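Local coordinates for protein immunoreactive 84kD antigen PG93 (PDB 5M11) that serves as an essential surface component of the type IX secretion system of Porphyromonas gingivalis, and binds zinc and calcium ions, at residues K30-V35 with V43-P48; L227-S232 with R251-E256; L290-L295 with E302-A307. All blocks are in the same frame, centred on the assembly; numbering follows the deposited sequence.

Along the chain contact 1 comes first, then contact 2, then contact 3, all in what appears to be one beta-propeller of successive four-stranded antiparallel sheets. Contact 1 belongs to the sheet of strands 22-27 to 52-54, contact 3 to that of strands 271-273 to 302-303. Although far apart in sequence, these two have centres about 10 Å apart and touch, Ala34 CB lying 3.8 Å from Leu290 CD1, consistent with the first and last blades meeting to close the ring. Contact 2 joins two other neighbouring blades, its centre about 22 Å from that of contact 3 and about 28 Å from that of contact 1. Phe254 packs on Leu295, continuing the chain of blade-to-blade contacts.

Contact 1: K30-V35 with V43-P48; sequences KKVFAV and VGKEAP
The flat group at the centre of this contact is the Val43 peptide carbonyl, whose oxygen Val32 reaches in the carbonyl plane: Val32 N gives a hydrogen bond to Val43 O of 2.7 Å, with a C=O...donor angle of 152°, though the bond is bent at the hydrogen (133°). Beside it Lys31 CA makes a CA-H...O contact with the same oxygen, at 3.4 Å from Val43 O. Lys31 and Gly44 form a single bridge, Gly44 pairing through its backbone. Farther along, the stem of Lys45 crosses Val32 at about a right angle, Lys45 CG resting on Val32 CG2 at 3.6 Å. An extended chi2 (160°) carries the chain on to the backbone, with Lys45 CD 3.6 Å from Lys31 O, and bends at chi3 and chi4 then turn the end toward Glu27 and Pro29. Lysine suits this place because its methylenes cover a buried valine while its ammonium forms a salt bridge with Glu27 and is hydrogen-bonded to Pro29 O. The contact lies in the first blade, where strand 32-36 runs between strands 22-27 and 39-42, and Val32 and Lys45 both touch Tyr282 on strand 280-284 of the adjoining blade.

Contact 2: L227-S232 with R251-E256; sequences LLLSSS and RIYFIE
Leu229 lies over one face of the Tyr253 ring, its CD2 4.3 Å above the plane and over the centre, with Leu229 CG 4.0 Å from Tyr253 CD1. This is the close-packed half of the contact. A chi1 of 60° sets Leu229 CG between its own backbone N and carbonyl carbon, from where the branches reach both the ring and Ile255; Leu229 CD1 and Ile255 CD1 meet tip to tip at 4.1 Å. Leu228 comes tip to tip as well, Leu228 CD2 standing 3.9 Å from Ile255 CG2. Branched aliphatic residues suit this place, since their methyls fill the gap between strands whose axes come no closer than 10.2 Å.

The other end is polar, without a clear hydrogen bond between the two segments, and Ser230, which points away, is its exposed part. Arg251, just before the strand, bends at chi2 so that its NE gives Tyr253 OH a nearly straight hydrogen bond of 3.0 Å, the oxygen lying in the guanidinium plane. That bond steadies both groups beside Ser232, whose CB lies 3.5 Å from Arg251 NH2, and NH1 binds Glu249 O. Ser231 OG sits near the ring but bonds to Ser235 OG.

Joining the outermost strand 226-230 of one four-stranded sheet to the third strand, 252-256, of the next, face against face, the arrangement is that of neighbouring blades in a beta-propeller.

Contact 3: L290-L295 with E302-A307; sequences LASLLL and EAMPVA
Ser292 and Glu302 are joined through one oxygen that receives two donors from the same residue. Ser292 N gives Glu302 O a hydrogen bond of 2.7 Å, and Ser292 OG adds a second, 3.1 Å from Glu302 O; the two approach from opposite faces of the carbonyl plane, each tilted about 25° from it. A chi1 of 57° makes the second bond possible by turning the hydroxyl back over its own backbone, and serine suits a position where a short polar side chain can reinforce the strand pairing. In return, Glu302 N makes a weak bond to Ser292 O, closing the ring of this hydrogen-bonded pair.

The next backbone link is Met304 N to Leu290 O, 3.1 Å and nearly straight at the hydrogen, yet the donor stands well above the carbonyl plane, not on a lone pair. Between these links the small residues Ala291 and Ala303 form a non-hydrogen-bonded pair. On its other edge Ala291 is hydrogen-bonded through its backbone to Ile283, so the strand also pairs with strand 280-284.

Met304 and Leu290 carry the apolar part. Met304 CB lies against Leu290 CB, and the bends at chi2 (-88°) and chi3 (117°) together fold the flexible thioether chain back along the hairpin until Met304 CE rests 3.8 Å from Ser292 OG; Tyr282 touches both Met304 and Ser292. Glu302 lets its carboxylate lead away from the pairing, as befits a charge on an exposed outer strand. Leu290, by contrast, is buried and reaches Thr22 and Ala25.

Strands 290-294 and 302-303 thus form an antiparallel beta hairpin, the outer part of a four-stranded sheet that is consistent with the last blade of the N-terminal beta-propeller.

Contact 1: K30-V35 with V43-P48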
loop_
_atom_site.group_PDB
_atom_site.type_symbol
_atom_site.label_atom_id
_atom_site.label_comp_id
_atom_site.label_asym_id
_atom_site.label_seq_id
_atom_site.Cartn_x
_atom_site.Cartn_y
_atom_site.Cartn_z
ATOM N N LYS A 30 -7.468 -28.083 -8.609
ATOM C CA LYS A 30 -8.808 -27.583 -8.277
ATOM C C LYS A 30 -8.891 -26.020 -8.172
ATOM O O LYS A 30 -9.976 -25.495 -7.908
ATOM C CB LYS A 30 -9.325 -28.237 -6.962
ATOM C CG LYS A 30 -9.556 -29.760 -7.023
ATOM C CD LYS A 30 -10.991 -30.132 -7.407
ATOM C CE LYS A 30 -11.061 -31.346 -8.313
ATOM N NZ LYS A 30 -12.433 -31.920 -8.372
ATOM N N LYS A 31 -7.781 -25.286 -8.396
ATOM C CA LYS A 31 -7.771 -23.816 -8.278
ATOM C C LYS A 31 -6.943 -23.137 -9.373
ATOM O O LYS A 31 -6.225 -23.806 -10.113
ATOM C CB LYS A 31 -7.211 -23.394 -6.901
ATOM C CG LYS A 31 -8.170 -23.569 -5.720
ATOM C CD LYS A 31 -7.446 -23.542 -4.360
ATOM C CE LYS A 31 -7.212 -24.926 -3.801
ATOM N NZ LYS A 31 -7.184 -24.924 -2.313
ATOM N N VAL A 32 -7.058 -21.808 -9.486
ATOM C CA VAL A 32 -6.293 -21.016 -10.445
ATOM C C VAL A 32 -5.649 -19.896 -9.652
ATOM O O VAL A 32 -6.335 -18.961 -9.228
ATOM C CB VAL A 32 -7.102 -20.484 -11.672
ATOM C CG1 VAL A 32 -6.196 -19.736 -12.651
ATOM C CG2 VAL A 32 -7.844 -21.603 -12.394
ATOM N N PHE A 33 -4.351 -20.009 -9.401
ATOM C CA PHE A 33 -3.663 -18.966 -8.648
ATOM C C PHE A 33 -3.241 -17.871 -9.605
ATOM O O PHE A 33 -2.843 -18.166 -10.735
ATOM C CB PHE A 33 -2.470 -19.527 -7.857
ATOM C CG PHE A 33 -2.890 -20.185 -6.562
ATOM C CD1 PHE A 33 -3.163 -19.422 -5.430
ATOM C CD2 PHE A 33 -3.014 -21.565 -6.473
ATOM C CE1 PHE A 33 -3.542 -20.027 -4.233
ATOM C CE2 PHE A 33 -3.402 -22.171 -5.274
ATOM C CZ PHE A 33 -3.660 -21.396 -4.161
ATOM N N ALA A 34 -3.393 -16.611 -9.188
ATOM C CA ALA A 34 -3.051 -15.473 -10.038
ATOM C C ALA A 34 -2.553 -14.321 -9.216
ATOM O O ALA A 34 -2.886 -14.215 -8.040
ATOM C CB ALA A 34 -4.248 -15.046 -10.868
ATOM N N VAL A 35 -1.737 -13.466 -9.831
ATOM C CA VAL A 35 -1.133 -12.312 -9.165
ATOM C C VAL A 35 -1.519 -11.050 -9.928
ATOM O O VAL A 35 -1.344 -10.986 -11.151
ATOM C CB VAL A 35 0.413 -12.455 -9.028
ATOM C CG1 VAL A 35 1.047 -11.209 -8.405
ATOM C CG2 VAL A 35 0.789 -13.714 -8.255
ATOM N N VAL A 43 -8.798 -18.750 -7.453
ATOM C CA VAL A 43 -10.060 -18.778 -8.230
ATOM C C VAL A 43 -10.443 -20.249 -8.464
ATOM O O VAL A 43 -9.622 -21.021 -8.958
ATOM C CB VAL A 43 -10.058 -17.994 -9.588
ATOM C CG1 VAL A 43 -11.457 -17.963 -10.204
ATOM C CG2 VAL A 43 -9.513 -16.573 -9.458
ATOM N N GLY A 44 -11.683 -20.611 -8.148
ATOM C CA GLY A 44 -12.167 -21.975 -8.353
ATOM C C GLY A 44 -12.374 -22.310 -9.817
ATOM O O GLY A 44 -12.723 -21.424 -10.602
ATOM N N LYS A 45 -12.155 -23.587 -10.197
ATOM C CA LYS A 45 -12.306 -24.044 -11.589
ATOM C C LYS A 45 -13.755 -24.544 -11.880
ATOM O O LYS A 45 -14.651 -23.705 -12.034
ATOM C CB LYS A 45 -11.260 -25.116 -11.926
ATOM C CG LYS A 45 -9.872 -24.543 -12.165
ATOM C CD LYS A 45 -8.774 -25.585 -12.026
ATOM C CE LYS A 45 -8.483 -26.327 -13.304
ATOM N NZ LYS A 45 -8.026 -27.710 -13.024
ATOM N N GLU A 46 -13.976 -25.890 -11.950
ATOM C CA GLU A 46 -15.261 -26.570 -12.222
ATOM C C GLU A 46 -16.447 -25.951 -11.427
ATOM O O GLU A 46 -17.518 -25.694 -11.998
ATOM C CB GLU A 46 -15.134 -28.079 -11.895
ATOM C CG GLU A 46 -16.272 -28.959 -12.405
ATOM C CD GLU A 46 -16.077 -29.562 -13.782
ATOM O OE1 GLU A 46 -15.053 -30.257 -13.978
ATOM O OE2 GLU A 46 -16.964 -29.380 -14.650
ATOM N N ALA A 47 -16.232 -25.712 -10.118
ATOM C CA ALA A 47 -17.223 -25.128 -9.222
ATOM C C ALA A 47 -17.330 -23.597 -9.437
ATOM O O ALA A 47 -16.325 -22.966 -9.802
ATOM C CB ALA A 47 -16.858 -25.439 -7.777
ATOM N N PRO A 48 -18.534 -22.985 -9.219
ATOM C CA PRO A 48 -18.664 -21.526 -9.406
ATOM C C PRO A 48 -17.903 -20.729 -8.336
ATOM O O PRO A 48 -18.446 -20.414 -7.260
ATOM C CB PRO A 48 -20.171 -21.290 -9.332
ATOM C CG PRO A 48 -20.682 -22.401 -8.503
ATOM C CD PRO A 48 -19.815 -23.586 -8.795
#

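Contact 2: L227-S232 with R251-E256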
loop_
_atom_site.group_PDB
_atom_site.type_symbol
_atom_site.label_atom_id
_atom_site.label_comp_id
_atom_site.label_asym_id
_atom_site.label_seq_id
_atom_site.Cartn_x
_atom_site.Cartn_y
_atom_site.Cartn_z
ATOM N N LEU A 227 14.782 -22.626 -37.734
ATOM C CA LEU A 227 13.738 -21.643 -37.441
ATOM C C LEU A 227 12.367 -22.303 -37.434
ATOM O O LEU A 227 12.019 -22.932 -38.426
ATOM C CB LEU A 227 13.795 -20.507 -38.477
ATOM C CG LEU A 227 12.845 -19.330 -38.255
ATOM C CD1 LEU A 227 13.363 -18.399 -37.209
ATOM C CD2 LEU A 227 12.635 -18.560 -39.539
ATOM N N LEU A 228 11.595 -22.164 -36.326
ATOM C CA LEU A 228 10.245 -22.747 -36.195
ATOM C C LEU A 228 9.208 -21.752 -36.715
ATOM O O LEU A 228 8.511 -22.043 -37.698
ATOM C CB LEU A 228 9.943 -23.211 -34.757
ATOM C CG LEU A 228 8.579 -23.812 -34.467
ATOM C CD1 LEU A 228 8.372 -25.115 -35.163
ATOM C CD2 LEU A 228 8.412 -24.026 -32.996
ATOM N N LEU A 229 9.128 -20.572 -36.086
ATOM C CA LEU A 229 8.257 -19.509 -36.569
ATOM C C LEU A 229 8.943 -18.165 -36.377
ATOM O O LEU A 229 9.955 -18.066 -35.679
ATOM C CB LEU A 229 6.826 -19.530 -35.975
ATOM C CG LEU A 229 6.511 -19.417 -34.472
ATOM C CD1 LEU A 229 6.780 -20.682 -33.732
ATOM C CD2 LEU A 229 7.110 -18.182 -33.795
ATOM N N SER A 230 8.397 -17.142 -37.015
ATOM C CA SER A 230 8.899 -15.788 -36.934
ATOM C C SER A 230 7.838 -14.914 -36.301
ATOM O O SER A 230 6.997 -14.342 -36.992
ATOM C CB SER A 230 9.286 -15.267 -38.314
ATOM O OG SER A 230 10.036 -16.189 -39.086
ATOM N N SER A 231 7.857 -14.821 -34.978
ATOM C CA SER A 231 6.935 -13.977 -34.232
ATOM C C SER A 231 7.369 -12.488 -34.337
ATOM O O SER A 231 8.395 -12.175 -34.960
ATOM C CB SER A 231 6.898 -14.436 -32.781
ATOM O OG SER A 231 5.967 -13.678 -32.039
ATOM N N SER A 232 6.579 -11.573 -33.742
ATOM C CA SER A 232 6.904 -10.152 -33.734
ATOM C C SER A 232 7.993 -9.894 -32.696
ATOM O O SER A 232 8.130 -10.690 -31.760
ATOM C CB SER A 232 5.660 -9.319 -33.440
ATOM O OG SER A 232 5.188 -9.511 -32.118
ATOM N N ARG A 251 -1.393 -11.567 -31.094
ATOM C CA ARG A 251 -1.623 -13.012 -31.194
ATOM C C ARG A 251 -0.644 -13.843 -30.334
ATOM O O ARG A 251 0.415 -13.345 -29.939
ATOM C CB ARG A 251 -1.593 -13.476 -32.668
ATOM C CG ARG A 251 -0.210 -13.613 -33.314
ATOM C CD ARG A 251 0.341 -12.321 -33.894
ATOM N NE ARG A 251 1.692 -12.519 -34.418
ATOM C CZ ARG A 251 2.636 -11.583 -34.458
ATOM N NH1 ARG A 251 2.389 -10.359 -34.004
ATOM N NH2 ARG A 251 3.838 -11.868 -34.941
ATOM N N ILE A 252 -1.035 -15.101 -30.028
ATOM C CA ILE A 252 -0.260 -16.103 -29.269
ATOM C C ILE A 252 0.099 -17.242 -30.215
ATOM O O ILE A 252 -0.652 -17.518 -31.165
ATOM C CB ILE A 252 -1.021 -16.666 -28.013
ATOM C CG1 ILE A 252 -1.209 -15.639 -26.915
ATOM C CG2 ILE A 252 -0.364 -17.927 -27.432
ATOM C CD1 ILE A 252 -2.163 -16.170 -25.837
ATOM N N TYR A 253 1.230 -17.922 -29.917
ATOM C CA TYR A 253 1.711 -19.119 -30.593
ATOM C C TYR A 253 1.847 -20.195 -29.557
ATOM O O TYR A 253 2.642 -20.062 -28.624
ATOM C CB TYR A 253 3.038 -18.900 -31.331
ATOM C CG TYR A 253 2.971 -17.885 -32.443
ATOM C CD1 TYR A 253 2.720 -18.276 -33.754
ATOM C CD2 TYR A 253 3.231 -16.537 -32.200
ATOM C CE1 TYR A 253 2.687 -17.347 -34.792
ATOM C CE2 TYR A 253 3.207 -15.602 -33.227
ATOM C CZ TYR A 253 2.932 -16.011 -34.524
ATOM O OH TYR A 253 2.896 -15.089 -35.535
ATOM N N PHE A 254 1.031 -21.231 -29.686
ATOM C CA PHE A 254 1.063 -22.363 -28.784
ATOM C C PHE A 254 1.826 -23.502 -29.449
ATOM O O PHE A 254 1.351 -24.054 -30.449
ATOM C CB PHE A 254 -0.364 -22.786 -28.371
ATOM C CG PHE A 254 -0.415 -24.051 -27.546
ATOM C CD1 PHE A 254 0.455 -24.240 -26.477
ATOM C CD2 PHE A 254 -1.329 -25.054 -27.841
ATOM C CE1 PHE A 254 0.414 -25.409 -25.723
ATOM C CE2 PHE A 254 -1.365 -26.227 -27.090
ATOM C CZ PHE A 254 -0.498 -26.395 -26.032
ATOM N N ILE A 255 3.009 -23.840 -28.897
ATOM C CA ILE A 255 3.869 -24.908 -29.405
ATOM C C ILE A 255 3.736 -26.123 -28.490
ATOM O O ILE A 255 3.921 -26.003 -27.276
ATOM C CB ILE A 255 5.355 -24.451 -29.570
ATOM C CG1 ILE A 255 5.454 -23.218 -30.496
ATOM C CG2 ILE A 255 6.294 -25.591 -30.059
ATOM C CD1 ILE A 255 6.325 -22.142 -29.944
ATOM N N GLU A 256 3.422 -27.294 -29.076
ATOM C CA GLU A 256 3.315 -28.507 -28.285
ATOM C C GLU A 256 4.141 -29.634 -28.948
ATOM O O GLU A 256 4.736 -29.403 -30.004
ATOM C CB GLU A 256 1.852 -28.884 -28.031
ATOM C CG GLU A 256 1.043 -29.206 -29.270
ATOM C CD GLU A 256 -0.446 -29.174 -29.020
ATOM O OE1 GLU A 256 -0.940 -30.010 -28.227
ATOM O OE2 GLU A 256 -1.122 -28.310 -29.625
#

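Contact 3: L290-L295 with E302-A307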
loop_
_atom_site.group_PDB
_atom_site.type_symbol
_atom_site.label_atom_id
_atom_site.label_comp_id
_atom_site.label_asym_id
_atom_site.label_seq_id
_atom_site.Cartn_x
_atom_site.Cartn_y
_atom_site.Cartn_z
ATOM N N LEU A 290 -8.209 -12.292 -15.745
ATOM C CA LEU A 290 -8.049 -13.686 -16.143
ATOM C C LEU A 290 -9.007 -14.068 -17.250
ATOM O O LEU A 290 -9.997 -13.361 -17.503
ATOM C CB LEU A 290 -8.243 -14.621 -14.946
ATOM C CG LEU A 290 -7.079 -14.734 -13.979
ATOM C CD1 LEU A 290 -7.588 -15.001 -12.592
ATOM C CD2 LEU A 290 -6.099 -15.827 -14.408
ATOM N N ALA A 291 -8.703 -15.206 -17.910
ATOM C CA ALA A 291 -9.481 -15.839 -18.985
ATOM C C ALA A 291 -8.964 -17.236 -19.202
ATOM O O ALA A 291 -7.779 -17.470 -18.998
ATOM C CB ALA A 291 -9.387 -15.037 -20.279
ATOM N N SER A 292 -9.842 -18.168 -19.590
ATOM C CA SER A 292 -9.483 -19.554 -19.885
ATOM C C SER A 292 -9.516 -19.796 -21.401
ATOM O O SER A 292 -10.344 -19.197 -22.084
ATOM C CB SER A 292 -10.420 -20.512 -19.167
ATOM O OG SER A 292 -11.760 -20.242 -19.532
ATOM N N LEU A 293 -8.631 -20.666 -21.928
ATOM C CA LEU A 293 -8.575 -20.957 -23.352
ATOM C C LEU A 293 -8.428 -22.441 -23.608
ATOM O O LEU A 293 -7.462 -23.036 -23.150
ATOM C CB LEU A 293 -7.389 -20.197 -23.988
ATOM C CG LEU A 293 -7.063 -20.474 -25.474
ATOM C CD1 LEU A 293 -7.976 -19.674 -26.414
ATOM C CD2 LEU A 293 -5.634 -20.141 -25.760
ATOM N N LEU A 294 -9.355 -23.025 -24.391
ATOM C CA LEU A 294 -9.296 -24.428 -24.815
ATOM C C LEU A 294 -8.193 -24.513 -25.864
ATOM O O LEU A 294 -8.215 -23.754 -26.840
ATOM C CB LEU A 294 -10.664 -24.893 -25.361
ATOM C CG LEU A 294 -10.806 -26.369 -25.772
ATOM C CD1 LEU A 294 -10.970 -27.272 -24.571
ATOM C CD2 LEU A 294 -11.976 -26.554 -26.672
ATOM N N LEU A 295 -7.191 -25.371 -25.643
ATOM C CA LEU A 295 -6.034 -25.443 -26.541
ATOM C C LEU A 295 -6.345 -26.227 -27.843
ATOM O O LEU A 295 -5.740 -27.273 -28.103
ATOM C CB LEU A 295 -4.815 -26.009 -25.795
ATOM C CG LEU A 295 -4.343 -25.183 -24.595
ATOM C CD1 LEU A 295 -3.623 -26.040 -23.580
ATOM C CD2 LEU A 295 -3.516 -24.002 -25.023
ATOM N N GLU A 302 -12.308 -17.637 -23.252
ATOM C CA GLU A 302 -13.516 -17.374 -22.479
ATOM C C GLU A 302 -13.070 -16.753 -21.160
ATOM O O GLU A 302 -12.279 -17.355 -20.439
ATOM C CB GLU A 302 -14.369 -18.657 -22.288
ATOM C CG GLU A 302 -14.854 -19.292 -23.594
ATOM C CD GLU A 302 -16.265 -19.856 -23.641
ATOM O OE1 GLU A 302 -16.543 -20.863 -22.947
ATOM O OE2 GLU A 302 -17.076 -19.328 -24.433
ATOM N N ALA A 303 -13.520 -15.514 -20.889
ATOM C CA ALA A 303 -13.185 -14.714 -19.705
ATOM C C ALA A 303 -13.440 -15.428 -18.357
ATOM O O ALA A 303 -14.383 -16.210 -18.221
ATOM C CB ALA A 303 -13.957 -13.407 -19.736
ATOM N N MET A 304 -12.560 -15.151 -17.378
ATOM C CA MET A 304 -12.629 -15.656 -16.007
ATOM C C MET A 304 -13.199 -14.553 -15.125
ATOM O O MET A 304 -12.812 -13.394 -15.305
ATOM C CB MET A 304 -11.246 -16.090 -15.494
ATOM C CG MET A 304 -10.815 -17.462 -15.932
ATOM S SD MET A 304 -11.393 -18.724 -14.782
ATOM C CE MET A 304 -12.504 -19.666 -15.884
ATOM N N PRO A 305 -14.102 -14.862 -14.165
ATOM C CA PRO A 305 -14.715 -13.782 -13.375
ATOM C C PRO A 305 -13.939 -13.397 -12.107
ATOM O O PRO A 305 -13.304 -14.235 -11.461
ATOM C CB PRO A 305 -16.097 -14.342 -13.033
ATOM C CG PRO A 305 -16.099 -15.802 -13.529
ATOM C CD PRO A 305 -14.699 -16.167 -13.827
ATOM N N VAL A 306 -13.974 -12.099 -11.769
ATOM C CA VAL A 306 -13.316 -11.560 -10.581
ATOM C C VAL A 306 -14.416 -10.863 -9.775
ATOM O O VAL A 306 -14.809 -9.735 -10.084
ATOM C CB VAL A 306 -12.089 -10.659 -10.928
ATOM C CG1 VAL A 306 -11.626 -9.831 -9.732
ATOM C CG2 VAL A 306 -10.927 -11.488 -11.481
ATOM N N ALA A 307 -14.976 -11.590 -8.798
ATOM C CA ALA A 307 -16.044 -11.100 -7.930
ATOM C C ALA A 307 -15.480 -10.154 -6.861
ATOM O O ALA A 307 -16.236 -9.369 -6.272
ATOM C CB ALA A 307 -16.763 -12.270 -7.282
#